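PDB 5KP7: CurD, which binds 4'-phosphopantetheine and probably acts as an acyltransferase of the hydroxymethylglutaryl-CoA synthase family, within the thiolase-like superfamily. Local coordinates for residues Gln26-Glu31 / Ile210-Asn215; Tyr72-Ser77 / Leu428-Ile433; Ile169-Val174 / Tyr396-Val401; Ser340-Ile345 / Val362-Gly367. The protein carries 3 engineered substitutions. All blocks are in the same frame, centred on the assembly; numbering follows the deposited sequence. Where two conformers were deposited one is given.

Interaction 1: residues Gln26-Glu31 / Ile210-Asn215; sequences QQVGIE and IDVGCN
Where antiparallel strands 29-36 and 208-219 meet, G29 lies nearest I210 (CA atoms 5.0 Å apart), and I210 N donates to V28 O at 3.0 Å, in the carbonyl plane. The two strands are neighbours in the large mixed sheet of this thiolase-like fold. The return link runs through water: one molecule accepts from V28 N and donates to I210 O, bridging backbones that have begun to diverge. Beyond it segment 210-215 turns a corner through a type II turn from D211 to C214, with G213 at positive phi and C214 N bonded to D211 O.

V28 CG1 sits between its own N and carbonyl carbon (chi1 63°), which turns it to V212; the two valines cross at about a right angle, methyl to methyl, with CG1 of V28 3.6 Å from CG2 of V212. I210 points at the first strand and lays CG1 alongside the bare CA of G29, 3.9 Å away. Helix 140-154 covers this side of the sheet, with I152 on V28 and I149 on I210. V212, exposed to solvent, brings CG2 to 4.0 Å from Q26 O. At the start of the modelled chain Q26 NE2 donates almost straight (174°) to Q27 O at 3.0 Å, the acceptor lying in the plane of the Q26 amide.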
loop_
_atom_site.group_PDB
_atom_site.type_symbol
_atom_site.label_atom_id
_atom_site.label_comp_id
_atom_site.label_asym_id
_atom_site.label_seq_id
_atom_site.Cartn_x
_atom_site.Cartn_y
_atom_site.Cartn_z
ATOM N N GLN A 26 2.554 29.594 -0.958
ATOM C CA GLN A 26 2.939 28.963 -2.258
ATOM C C GLN A 26 2.039 27.746 -2.508
ATOM O O GLN A 26 1.770 26.957 -1.595
ATOM C CB GLN A 26 4.441 28.610 -2.249
ATOM C CG GLN A 26 4.961 27.673 -3.348
ATOM C CD GLN A 26 5.188 28.336 -4.700
ATOM O OE1 GLN A 26 5.956 29.298 -4.814
ATOM N NE2 GLN A 26 4.551 27.803 -5.739
ATOM N N GLN A 27 1.562 27.619 -3.742
ATOM C CA GLN A 27 0.728 26.497 -4.144
ATOM C C GLN A 27 1.611 25.344 -4.629
ATOM O O GLN A 27 2.545 25.556 -5.417
ATOM C CB GLN A 27 -0.169 26.896 -5.310
ATOM C CG GLN A 27 -1.315 27.802 -4.938
ATOM C CD GLN A 27 -2.333 27.863 -6.055
ATOM O OE1 GLN A 27 -2.552 28.912 -6.635
ATOM N NE2 GLN A 27 -2.938 26.725 -6.377
ATOM N N VAL A 28 1.291 24.133 -4.192
ATOM C CA VAL A 28 2.061 22.965 -4.602
ATOM C C VAL A 28 1.199 21.728 -4.430
ATOM O O VAL A 28 0.327 21.681 -3.577
ATOM C CB VAL A 28 3.376 22.841 -3.787
ATOM C CG1 VAL A 28 3.110 22.627 -2.307
ATOM C CG2 VAL A 28 4.292 21.732 -4.322
ATOM N N GLY A 29 1.468 20.735 -5.258
ATOM C CA GLY A 29 0.895 19.407 -5.079
ATOM C C GLY A 29 0.840 18.607 -6.350
ATOM O O GLY A 29 1.704 18.769 -7.241
ATOM N N ILE A 30 -0.177 17.755 -6.446
ATOM C CA ILE A 30 -0.262 16.808 -7.535
ATOM C C ILE A 30 -1.032 17.459 -8.666
ATOM O O ILE A 30 -2.220 17.741 -8.513
ATOM C CB ILE A 30 -0.943 15.480 -7.097
ATOM C CG1 ILE A 30 -0.127 14.825 -5.968
ATOM C CG2 ILE A 30 -1.048 14.539 -8.276
ATOM C CD1 ILE A 30 -0.833 13.666 -5.273
ATOM N N GLU A 31 -0.336 17.693 -9.785
ATOM C CA GLU A 31 -0.925 18.227 -11.024
ATOM C C GLU A 31 -1.650 17.160 -11.824
ATOM O O GLU A 31 -2.670 17.430 -12.448
ATOM C CB GLU A 31 0.193 18.869 -11.888
ATOM C CG GLU A 31 -0.247 19.320 -13.265
ATOM C CD GLU A 31 0.806 20.037 -14.088
ATOM O OE1 GLU A 31 1.703 20.698 -13.515
ATOM O OE2 GLU A 31 0.699 19.962 -15.342
ATOM N N ILE A 210 -1.612 20.338 -1.738
ATOM C CA ILE A 210 -0.983 19.990 -0.467
ATOM C C ILE A 210 -1.154 21.073 0.606
ATOM O O ILE A 210 -1.049 22.261 0.319
ATOM C CB ILE A 210 0.535 19.657 -0.694
ATOM C CG1 ILE A 210 0.686 18.291 -1.379
ATOM C CG2 ILE A 210 1.357 19.714 0.586
ATOM C CD1 ILE A 210 0.442 17.074 -0.500
ATOM N N ASP A 211 -1.486 20.640 1.831
ATOM C CA ASP A 211 -1.436 21.491 3.020
ATOM C C ASP A 211 0.017 21.636 3.456
ATOM O O ASP A 211 0.573 20.737 4.096
ATOM C CB ASP A 211 -2.286 20.901 4.157
ATOM C CG ASP A 211 -3.797 20.894 3.853
ATOM O OD1 ASP A 211 -4.342 21.874 3.267
ATOM O OD2 ASP A 211 -4.478 19.910 4.257
ATOM N N VAL A 212 0.655 22.743 3.076
ATOM C CA VAL A 212 2.115 22.887 3.200
ATOM C C VAL A 212 2.526 22.928 4.685
ATOM O O VAL A 212 1.936 23.662 5.487
ATOM C CB VAL A 212 2.604 24.149 2.441
ATOM C CG1 VAL A 212 4.076 24.459 2.732
ATOM C CG2 VAL A 212 2.361 23.982 0.941
ATOM N N GLY A 213 3.520 22.105 5.041
ATOM C CA GLY A 213 4.010 22.034 6.412
ATOM C C GLY A 213 3.110 21.294 7.397
ATOM O O GLY A 213 3.426 21.231 8.582
ATOM N N CYS A 214 2.007 20.717 6.929
ATOM C CA CYS A 214 1.114 19.956 7.782
ATOM C C CYS A 214 1.568 18.520 7.661
ATOM O O CYS A 214 1.032 17.752 6.850
ATOM C CB CYS A 214 -0.331 20.165 7.352
ATOM S SG CYS A 214 -0.812 21.917 7.465
ATOM N N ASN A 215 2.597 18.166 8.439
ATOM C CA ASN A 215 3.197 16.840 8.360
ATOM C C ASN A 215 3.595 16.374 9.725
ATOM O O ASN A 215 4.182 17.141 10.484
ATOM C CB ASN A 215 4.468 16.824 7.514
ATOM C CG ASN A 215 4.242 17.293 6.092
ATOM O OD1 ASN A 215 4.120 16.453 5.145
ATOM N ND2 ASN A 215 4.165 18.567 5.908
HETATM O O HOH W 1 -0.485 24.189 -1.693
#

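Interaction 2: residues Tyr72-Ser77 / Leu428-Ile433; sequences YEDPVS and LVLKAI
Y72 and L430 are tied by one backbone bond, L430 N to Y72 O at 2.8 Å, which joins the loop leading into helix 75-89 to strand 428-434; the donor stands well above the carbonyl plane, 50° out of it. Past this point the loop turns into the helix, whose first turn brings S77 over L428.

That turn is closed by a capping box. D74 at the N-cap receives S77 N on OD1 at 3.0 Å, while its own N donates to S77 OG. The serine CB packs 3.6 Å from L428 O, and a water links the segments further: it accepts from S77 OG and donates to both L428 O and E73 OE2. The E73 carboxylate is also held by Y36 OH. L430 brings both methyl carbons, CD1 and CD2, to 4.0 Å from D74 OD2, an oxygen that R438 engages in a salt bridge and Y440 in a hydrogen bond. The Y72 ring runs alongside V429, with CD1 4.1 Å from CG1 of the valine. L430 O is buried by the contact and has no polar partner in the model.

Around the contact, helix 416-422 closes over Y72, whose ring meets W419 edge-to-face and also touches V418 and I422. Helix 115-123 packs on V76 through M115 and Y118 and on L428 through Y122, and strand 437-442 runs antiparallel beside strand 428-434, its Y440 touching V76 and L428.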
loop_
_atom_site.group_PDB
_atom_site.type_symbol
_atom_site.label_atom_id
_atom_site.label_comp_id
_atom_site.label_asym_id
_atom_site.label_seq_id
_atom_site.Cartn_x
_atom_site.Cartn_y
_atom_site.Cartn_z
ATOM N N TYR A 72 6.849 -10.942 -18.708
ATOM C CA TYR A 72 7.247 -9.883 -19.604
ATOM C C TYR A 72 6.808 -8.515 -19.099
ATOM O O TYR A 72 6.584 -7.587 -19.886
ATOM C CB TYR A 72 6.757 -10.187 -21.034
ATOM C CG TYR A 72 5.304 -10.583 -21.147
ATOM C CD1 TYR A 72 4.280 -9.626 -21.048
ATOM C CD2 TYR A 72 4.924 -11.926 -21.300
ATOM C CE1 TYR A 72 2.944 -10.003 -21.156
ATOM C CE2 TYR A 72 3.593 -12.288 -21.394
ATOM C CZ TYR A 72 2.619 -11.329 -21.323
ATOM O OH TYR A 72 1.304 -11.717 -21.439
ATOM N N GLU A 73 6.702 -8.370 -17.771
ATOM C CA GLU A 73 6.532 -7.073 -17.149
ATOM C C GLU A 73 7.471 -7.011 -15.961
ATOM O O GLU A 73 7.868 -8.053 -15.392
ATOM C CB GLU A 73 5.098 -6.884 -16.665
ATOM C CG GLU A 73 4.048 -6.974 -17.771
ATOM C CD GLU A 73 2.676 -6.711 -17.208
ATOM O OE1 GLU A 73 2.111 -7.653 -16.580
ATOM O OE2 GLU A 73 2.162 -5.548 -17.356
ATOM N N ASP A 74 7.851 -5.788 -15.613
ATOM C CA ASP A 74 8.685 -5.562 -14.453
ATOM C C ASP A 74 8.329 -4.184 -13.868
ATOM O O ASP A 74 7.407 -3.524 -14.357
ATOM C CB ASP A 74 10.164 -5.796 -14.826
ATOM C CG ASP A 74 10.769 -4.689 -15.653
ATOM O OD1 ASP A 74 10.091 -3.664 -15.864
ATOM O OD2 ASP A 74 11.944 -4.851 -16.067
ATOM N N PRO A 75 9.018 -3.734 -12.813
ATOM C CA PRO A 75 8.638 -2.452 -12.242
ATOM C C PRO A 75 8.844 -1.270 -13.169
ATOM O O PRO A 75 8.140 -0.294 -13.049
ATOM C CB PRO A 75 9.488 -2.359 -10.970
ATOM C CG PRO A 75 9.718 -3.775 -10.603
ATOM C CD PRO A 75 9.911 -4.492 -11.911
ATOM N N VAL A 76 9.785 -1.360 -14.109
ATOM C CA VAL A 76 9.972 -0.317 -15.116
ATOM C C VAL A 76 8.768 -0.242 -16.042
ATOM O O VAL A 76 8.230 0.827 -16.293
ATOM C CB VAL A 76 11.275 -0.553 -15.945
ATOM C CG1 VAL A 76 11.381 0.427 -17.108
ATOM C CG2 VAL A 76 12.510 -0.452 -15.046
ATOM N N SER A 77 8.362 -1.375 -16.611
ATOM C CA SER A 77 7.235 -1.380 -17.515
ATOM C C SER A 77 5.946 -0.952 -16.802
ATOM O O SER A 77 5.171 -0.178 -17.369
ATOM C CB SER A 77 7.106 -2.724 -18.253
ATOM O OG SER A 77 6.600 -3.766 -17.465
ATOM N N LEU A 428 3.709 -0.767 -22.612
ATOM C CA LEU A 428 5.084 -1.187 -22.591
ATOM C C LEU A 428 5.205 -2.560 -21.904
ATOM O O LEU A 428 4.596 -2.808 -20.841
ATOM C CB LEU A 428 5.968 -0.140 -21.900
ATOM C CG LEU A 428 7.457 -0.277 -22.207
ATOM C CD1 LEU A 428 7.752 0.238 -23.608
ATOM C CD2 LEU A 428 8.322 0.399 -21.170
ATOM N N VAL A 429 6.021 -3.418 -22.504
ATOM C CA VAL A 429 6.373 -4.717 -21.938
ATOM C C VAL A 429 7.896 -4.901 -21.955
ATOM O O VAL A 429 8.616 -4.231 -22.731
ATOM C CB VAL A 429 5.658 -5.916 -22.634
ATOM C CG1 VAL A 429 4.156 -5.798 -22.484
ATOM C CG2 VAL A 429 6.046 -6.030 -24.081
ATOM N N LEU A 430 8.357 -5.822 -21.114
ATOM C CA LEU A 430 9.753 -6.271 -21.110
ATOM C C LEU A 430 9.953 -7.319 -22.194
ATOM O O LEU A 430 9.387 -8.419 -22.118
ATOM C CB LEU A 430 10.154 -6.854 -19.726
ATOM C CG LEU A 430 11.570 -7.414 -19.572
ATOM C CD1 LEU A 430 12.639 -6.327 -19.669
ATOM C CD2 LEU A 430 11.667 -8.197 -18.278
ATOM N N LYS A 431 10.780 -6.981 -23.197
ATOM C CA LYS A 431 11.061 -7.862 -24.320
ATOM C C LYS A 431 12.169 -8.850 -24.026
ATOM O O LYS A 431 12.073 -10.044 -24.397
ATOM C CB LYS A 431 11.459 -7.033 -25.553
ATOM C CG LYS A 431 11.696 -7.826 -26.812
ATOM C CD LYS A 431 12.142 -6.875 -27.934
ATOM C CE LYS A 431 11.764 -7.371 -29.294
ATOM N NZ LYS A 431 12.334 -8.665 -29.717
ATOM N N ALA A 432 13.222 -8.372 -23.374
ATOM C CA ALA A 432 14.424 -9.178 -23.175
ATOM C C ALA A 432 15.339 -8.495 -22.179
ATOM O O ALA A 432 15.223 -7.294 -21.941
ATOM C CB ALA A 432 15.185 -9.377 -24.485
ATOM N N ILE A 433 16.265 -9.280 -21.646
ATOM C CA ILE A 433 17.436 -8.752 -20.969
ATOM C C ILE A 433 18.630 -9.292 -21.754
ATOM O O ILE A 433 18.696 -10.490 -22.056
ATOM C CB ILE A 433 17.514 -9.158 -19.489
ATOM C CG1 ILE A 433 16.218 -8.779 -18.762
ATOM C CG2 ILE A 433 18.715 -8.486 -18.814
ATOM C CD1 ILE A 433 16.135 -9.271 -17.327
HETATM O O HOH W 2 3.967 -3.683 -18.132
#

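Interaction 3: residues Ile169-Val174 / Tyr396-Val401; sequences ISRFLV and YHSSAV
R171 lays one face of its guanidinium group over V401, whose CG2 lies 3.5 Å from CZ and above the centre of the plane, the two side chains crossing at about a right angle. R171 belongs to the irregular loop that leaves strand 161-168 of the thiolase-like core and is itself the centre of an inverse gamma turn; V401 follows helix 388-397 and a short 3-10 segment. A bend at chi3 (-63°) carries the guanidinium across the valine while CD stays beside S398 CB at 3.9 Å. The edges of the group are fixed by polar partners: NH2 donates to E73 O, a water in the guanidinium plane accepts from NE and donates to V401 O, and another links NH1 to S398 OG.

Further along the loop, L173 reaches with CD2 into the turn, 3.6 Å from S398 CB and equally close to the S398 carbonyl carbon. V174, the last residue before the unmodelled residues 175-182, places CG2 3.8 Å from Y396 CA. F172 points the other way and stacks its ring on W185, its side chain about 7 Å from the side chains of F187 and S191, which bind phosphopantetheine. The loop thus lies near the pocket on its F172 side and meets residues 396-401 on the other.

S398 OG is gripped three times: it bonds to L394 O, and accepts from the water bound to R171 NH1 and from a further water, 2.9 Å away, that also donates to F172 O.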
loop_
_atom_site.group_PDB
_atom_site.type_symbol
_atom_site.label_atom_id
_atom_site.label_comp_id
_atom_site.label_asym_id
_atom_site.label_seq_id
_atom_site.Cartn_x
_atom_site.Cartn_y
_atom_site.Cartn_z
ATOM N N ILE A 169 6.174 -4.856 -7.735
ATOM C CA ILE A 169 5.597 -6.133 -8.135
ATOM C C ILE A 169 5.928 -7.133 -7.061
ATOM O O ILE A 169 6.851 -6.933 -6.293
ATOM C CB ILE A 169 6.161 -6.580 -9.481
ATOM C CG1 ILE A 169 5.699 -5.565 -10.527
ATOM C CG2 ILE A 169 5.754 -8.001 -9.840
ATOM C CD1 ILE A 169 6.226 -5.819 -11.853
ATOM N N SER A 170 5.195 -8.225 -7.024
ATOM C CA SER A 170 5.477 -9.321 -6.061
ATOM C C SER A 170 5.852 -10.566 -6.834
ATOM O O SER A 170 4.996 -11.387 -7.132
ATOM C CB SER A 170 4.218 -9.564 -5.223
ATOM O OG SER A 170 3.918 -8.393 -4.477
ATOM N N ARG A 171 7.121 -10.695 -7.191
ATOM C CA ARG A 171 7.549 -11.815 -8.046
ATOM C C ARG A 171 8.014 -13.006 -7.227
ATOM O O ARG A 171 9.202 -13.335 -7.192
ATOM C CB ARG A 171 8.572 -11.385 -9.109
ATOM C CG ARG A 171 8.189 -12.059 -10.428
ATOM C CD ARG A 171 9.197 -12.053 -11.473
ATOM N NE ARG A 171 9.604 -10.754 -11.975
ATOM C CZ ARG A 171 9.036 -10.076 -12.967
ATOM N NH1 ARG A 171 7.868 -10.454 -13.536
ATOM N NH2 ARG A 171 9.637 -8.949 -13.360
ATOM N N PHE A 172 7.039 -13.669 -6.608
ATOM C CA PHE A 172 7.247 -14.926 -5.894
ATOM C C PHE A 172 7.669 -16.061 -6.816
ATOM O O PHE A 172 7.080 -16.231 -7.889
ATOM C CB PHE A 172 5.962 -15.357 -5.195
ATOM C CG PHE A 172 5.419 -14.330 -4.253
ATOM C CD1 PHE A 172 6.266 -13.689 -3.342
ATOM C CD2 PHE A 172 4.065 -13.979 -4.290
ATOM C CE1 PHE A 172 5.776 -12.723 -2.476
ATOM C CE2 PHE A 172 3.573 -13.026 -3.403
ATOM C CZ PHE A 172 4.433 -12.407 -2.497
ATOM N N LEU A 173 8.683 -16.819 -6.391
ATOM C CA LEU A 173 9.273 -17.911 -7.186
ATOM C C LEU A 173 9.064 -19.256 -6.460
ATOM O O LEU A 173 9.160 -19.316 -5.233
ATOM C CB LEU A 173 10.768 -17.647 -7.400
ATOM C CG LEU A 173 11.140 -16.280 -8.010
ATOM C CD1 LEU A 173 12.638 -16.203 -8.297
ATOM C CD2 LEU A 173 10.341 -16.003 -9.286
ATOM N N VAL A 174 8.777 -20.315 -7.213
ATOM C CA VAL A 174 8.483 -21.644 -6.611
ATOM C C VAL A 174 9.512 -22.702 -6.995
ATOM O O VAL A 174 10.352 -22.466 -7.850
ATOM C CB VAL A 174 7.066 -22.149 -6.982
ATOM C CG1 VAL A 174 6.005 -21.267 -6.342
ATOM C CG2 VAL A 174 6.883 -22.235 -8.503
ATOM N N TYR A 396 5.543 -20.435 -11.650
ATOM C CA TYR A 396 6.605 -21.315 -12.140
ATOM C C TYR A 396 7.479 -20.632 -13.214
ATOM O O TYR A 396 8.690 -20.690 -13.163
ATOM C CB TYR A 396 5.957 -22.589 -12.686
ATOM C CG TYR A 396 6.914 -23.562 -13.314
ATOM C CD1 TYR A 396 7.576 -24.524 -12.549
ATOM C CD2 TYR A 396 7.139 -23.548 -14.678
ATOM C CE1 TYR A 396 8.441 -25.445 -13.144
ATOM C CE2 TYR A 396 8.013 -24.440 -15.267
ATOM C CZ TYR A 396 8.662 -25.368 -14.511
ATOM O OH TYR A 396 9.502 -26.232 -15.142
ATOM N N HIS A 397 6.840 -19.922 -14.129
ATOM C CA HIS A 397 7.548 -19.291 -15.243
ATOM C C HIS A 397 8.328 -18.044 -14.846
ATOM O O HIS A 397 9.254 -17.632 -15.554
ATOM C CB HIS A 397 6.566 -19.025 -16.382
ATOM C CG HIS A 397 6.172 -20.274 -17.080
ATOM N ND1 HIS A 397 7.109 -21.132 -17.607
ATOM C CD2 HIS A 397 4.969 -20.862 -17.289
ATOM C CE1 HIS A 397 6.500 -22.184 -18.131
ATOM N NE2 HIS A 397 5.206 -22.031 -17.980
ATOM N N SER A 398 7.998 -17.472 -13.687
ATOM C CA SER A 398 8.631 -16.235 -13.175
ATOM C C SER A 398 10.121 -16.311 -12.848
ATOM O O SER A 398 10.806 -15.279 -12.893
ATOM C CB SER A 398 7.867 -15.704 -11.950
ATOM O OG SER A 398 6.533 -15.337 -12.282
ATOM N N SER A 399 10.642 -17.508 -12.560
ATOM C CA SER A 399 12.099 -17.686 -12.314
ATOM C C SER A 399 13.021 -17.236 -13.443
ATOM O O SER A 399 14.163 -16.873 -13.206
ATOM C CB SER A 399 12.429 -19.139 -11.976
ATOM O OG SER A 399 11.819 -19.451 -10.760
ATOM N N ALA A 400 12.522 -17.258 -14.665
ATOM C CA ALA A 400 13.323 -16.840 -15.798
ATOM C C ALA A 400 13.708 -15.363 -15.805
ATOM O O ALA A 400 14.647 -15.002 -16.518
ATOM C CB ALA A 400 12.611 -17.177 -17.098
ATOM N N VAL A 401 12.993 -14.524 -15.036
ATOM C CA VAL A 401 13.284 -13.108 -14.923
ATOM C C VAL A 401 13.584 -12.755 -13.461
ATOM O O VAL A 401 13.350 -11.620 -13.048
ATOM C CB VAL A 401 12.142 -12.210 -15.479
ATOM C CG1 VAL A 401 12.028 -12.416 -16.971
ATOM C CG2 VAL A 401 10.801 -12.494 -14.844
HETATM O O HOH W 3 6.074 -12.808 -13.471
HETATM O O HOH W 4 11.992 -10.558 -10.744
HETATM O O HOH W 5 5.690 -14.460 -9.641
#

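Interaction 4: residues Ser340-Ile345 / Val362-Gly367; sequences STPRRI and VVTPEG
R343 and V363 form a hydrogen-bonded pair at the open end of the antiparallel hairpin of strands 343-351 and 355-363, with R343 N to V363 O and V363 N to R343 O both at 2.9 Å. Next to it R344 and V362 make a non-hydrogen-bonded pair, their CA atoms 4.4 Å apart, and V362 CA adds a CA-H...O contact to R343 O. On their side of the sheet, V362 CG2 sits over one face of the R344 guanidinium, off-centre and nearest NH2 at 3.5 Å. Across the sheet, I345 CD1 packs on V363 CG2 at 3.7 Å, under helix 325-336.

Where the strands end, two prolines continue the contact. P342 and P365 cross obliquely with their CD atoms 4.0 Å apart, and P342 also lays CB near V362 CG1.

The second shell fixes the arginines. A bend at chi3 (-77°) swings the R344 guanidinium over V362, and NE forms a salt bridge with D211 on strand 208-219, the neighbour of 355-363 on its other side, while NH1 meets a sulfate, probably from the crystallisation liquor. R343 turns instead to D338, which also takes S340 OG. P365 starts helix 365-372 with CG 3.8 Å from S340 O; the residue before it, T364, is the N-cap and accepts from G367 N on OG1 at 3.0 Å and 169°.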
loop_
_atom_site.group_PDB
_atom_site.type_symbol
_atom_site.label_atom_id
_atom_site.label_comp_id
_atom_site.label_asym_id
_atom_site.label_seq_id
_atom_site.Cartn_x
_atom_site.Cartn_y
_atom_site.Cartn_z
ATOM N N SER A 340 -18.573 17.323 -4.514
ATOM C CA SER A 340 -19.444 18.411 -5.011
ATOM C C SER A 340 -19.060 19.780 -4.403
ATOM O O SER A 340 -19.459 20.804 -4.923
ATOM C CB SER A 340 -20.907 18.068 -4.780
ATOM O OG SER A 340 -21.129 17.796 -3.427
ATOM N N THR A 341 -18.280 19.779 -3.312
ATOM C CA THR A 341 -17.613 20.946 -2.753
ATOM C C THR A 341 -16.161 20.519 -2.413
ATOM O O THR A 341 -15.926 19.327 -2.309
ATOM C CB THR A 341 -18.368 21.408 -1.503
ATOM O OG1 THR A 341 -17.809 22.621 -1.017
ATOM C CG2 THR A 341 -18.370 20.407 -0.411
ATOM N N PRO A 342 -15.201 21.467 -2.240
ATOM C CA PRO A 342 -13.838 20.974 -1.947
ATOM C C PRO A 342 -13.752 20.176 -0.654
ATOM O O PRO A 342 -14.475 20.481 0.313
ATOM C CB PRO A 342 -13.000 22.260 -1.855
ATOM C CG PRO A 342 -13.746 23.244 -2.712
ATOM C CD PRO A 342 -15.200 22.924 -2.484
ATOM N N ARG A 343 -12.892 19.153 -0.654
ATOM C CA ARG A 343 -12.765 18.227 0.475
ATOM C C ARG A 343 -11.309 18.087 0.887
ATOM O O ARG A 343 -10.412 18.129 0.045
ATOM C CB ARG A 343 -13.274 16.834 0.098
ATOM C CG ARG A 343 -14.663 16.789 -0.512
ATOM C CD ARG A 343 -15.759 17.140 0.492
ATOM N NE ARG A 343 -17.066 16.846 -0.094
ATOM C CZ ARG A 343 -18.241 17.234 0.406
ATOM N NH1 ARG A 343 -18.314 17.971 1.528
ATOM N NH2 ARG A 343 -19.369 16.913 -0.241
ATOM N N ARG A 344 -11.098 17.895 2.188
ATOM C CA ARG A 344 -9.770 17.646 2.727
ATOM C C ARG A 344 -9.622 16.172 3.036
ATOM O O ARG A 344 -10.517 15.538 3.619
ATOM C CB ARG A 344 -9.499 18.508 3.961
ATOM C CG ARG A 344 -8.178 18.168 4.662
ATOM C CD ARG A 344 -7.740 19.260 5.615
ATOM N NE ARG A 344 -7.158 20.414 4.917
ATOM C CZ ARG A 344 -7.725 21.608 4.748
ATOM N NH1 ARG A 344 -8.950 21.890 5.208
ATOM N NH2 ARG A 344 -7.057 22.551 4.110
ATOM N N ILE A 345 -8.497 15.615 2.570
ATOM C CA ILE A 345 -8.172 14.219 2.748
ATOM C C ILE A 345 -6.941 14.095 3.623
ATOM O O ILE A 345 -5.904 14.714 3.333
ATOM C CB ILE A 345 -7.899 13.538 1.376
ATOM C CG1 ILE A 345 -9.090 13.761 0.392
ATOM C CG2 ILE A 345 -7.614 12.056 1.573
ATOM C CD1 ILE A 345 -8.845 13.167 -1.004
ATOM N N VAL A 362 -6.179 18.993 -0.307
ATOM C CA VAL A 362 -7.540 19.295 -0.740
ATOM C C VAL A 362 -7.755 18.943 -2.203
ATOM O O VAL A 362 -6.867 19.160 -3.043
ATOM C CB VAL A 362 -7.845 20.789 -0.503
ATOM C CG1 VAL A 362 -9.187 21.214 -1.108
ATOM C CG2 VAL A 362 -7.794 21.099 0.983
ATOM N N VAL A 363 -8.938 18.403 -2.490
ATOM C CA VAL A 363 -9.405 18.108 -3.833
ATOM C C VAL A 363 -10.678 18.936 -4.091
ATOM O O VAL A 363 -11.595 18.955 -3.253
ATOM C CB VAL A 363 -9.756 16.621 -3.943
ATOM C CG1 VAL A 363 -10.295 16.289 -5.322
ATOM C CG2 VAL A 363 -8.526 15.787 -3.633
ATOM N N THR A 364 -10.721 19.604 -5.244
ATOM C CA THR A 364 -11.875 20.413 -5.634
ATOM C C THR A 364 -12.781 19.606 -6.561
ATOM O O THR A 364 -12.371 18.597 -7.127
ATOM C CB THR A 364 -11.439 21.684 -6.401
ATOM O OG1 THR A 364 -10.788 21.304 -7.614
ATOM C CG2 THR A 364 -10.467 22.505 -5.587
ATOM N N PRO A 365 -14.023 20.094 -6.787
ATOM C CA PRO A 365 -14.875 19.420 -7.778
ATOM C C PRO A 365 -14.236 19.340 -9.159
ATOM O O PRO A 365 -14.381 18.362 -9.861
ATOM C CB PRO A 365 -16.152 20.288 -7.822
ATOM C CG PRO A 365 -16.107 21.154 -6.611
ATOM C CD PRO A 365 -14.743 21.128 -6.016
ATOM N N GLU A 366 -13.494 20.367 -9.514
ATOM C CA GLU A 366 -12.796 20.430 -10.798
ATOM C C GLU A 366 -11.706 19.357 -10.890
ATOM O O GLU A 366 -11.597 18.644 -11.905
ATOM C CB GLU A 366 -12.186 21.837 -10.984
ATOM C CG GLU A 366 -13.224 22.925 -11.206
ATOM C CD GLU A 366 -13.989 23.408 -9.956
ATOM O OE1 GLU A 366 -13.526 23.212 -8.777
ATOM O OE2 GLU A 366 -15.107 23.988 -10.193
ATOM N N GLY A 367 -10.904 19.242 -9.834
ATOM C CA GLY A 367 -9.910 18.191 -9.713
ATOM C C GLY A 367 -10.487 16.781 -9.789
ATOM O O GLY A 367 -9.952 15.925 -10.488
#

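How the interactions relate
From the N terminus, interaction 1 pairs the first strand with strand 208-219, closing a loop of 178 residues. Segments 72-77 and 169-174 open inside that loop but find partners in the C-terminal part, so interactions 2 and 3 each cross interaction 1. Interaction 3 nests within interaction 2, and the hairpin of interaction 4 nests within both, opening after interaction 1 has closed. Two clusters result, on opposite sides of the chain's centre. Interactions 1 and 4 share the large sheet, their centres about 14 Å apart. Interactions 2 and 3, about 13 Å apart between centres, fasten the C-terminal sheet and helix 388-397 to the N-terminal part, with I169 packing on D74 and P75.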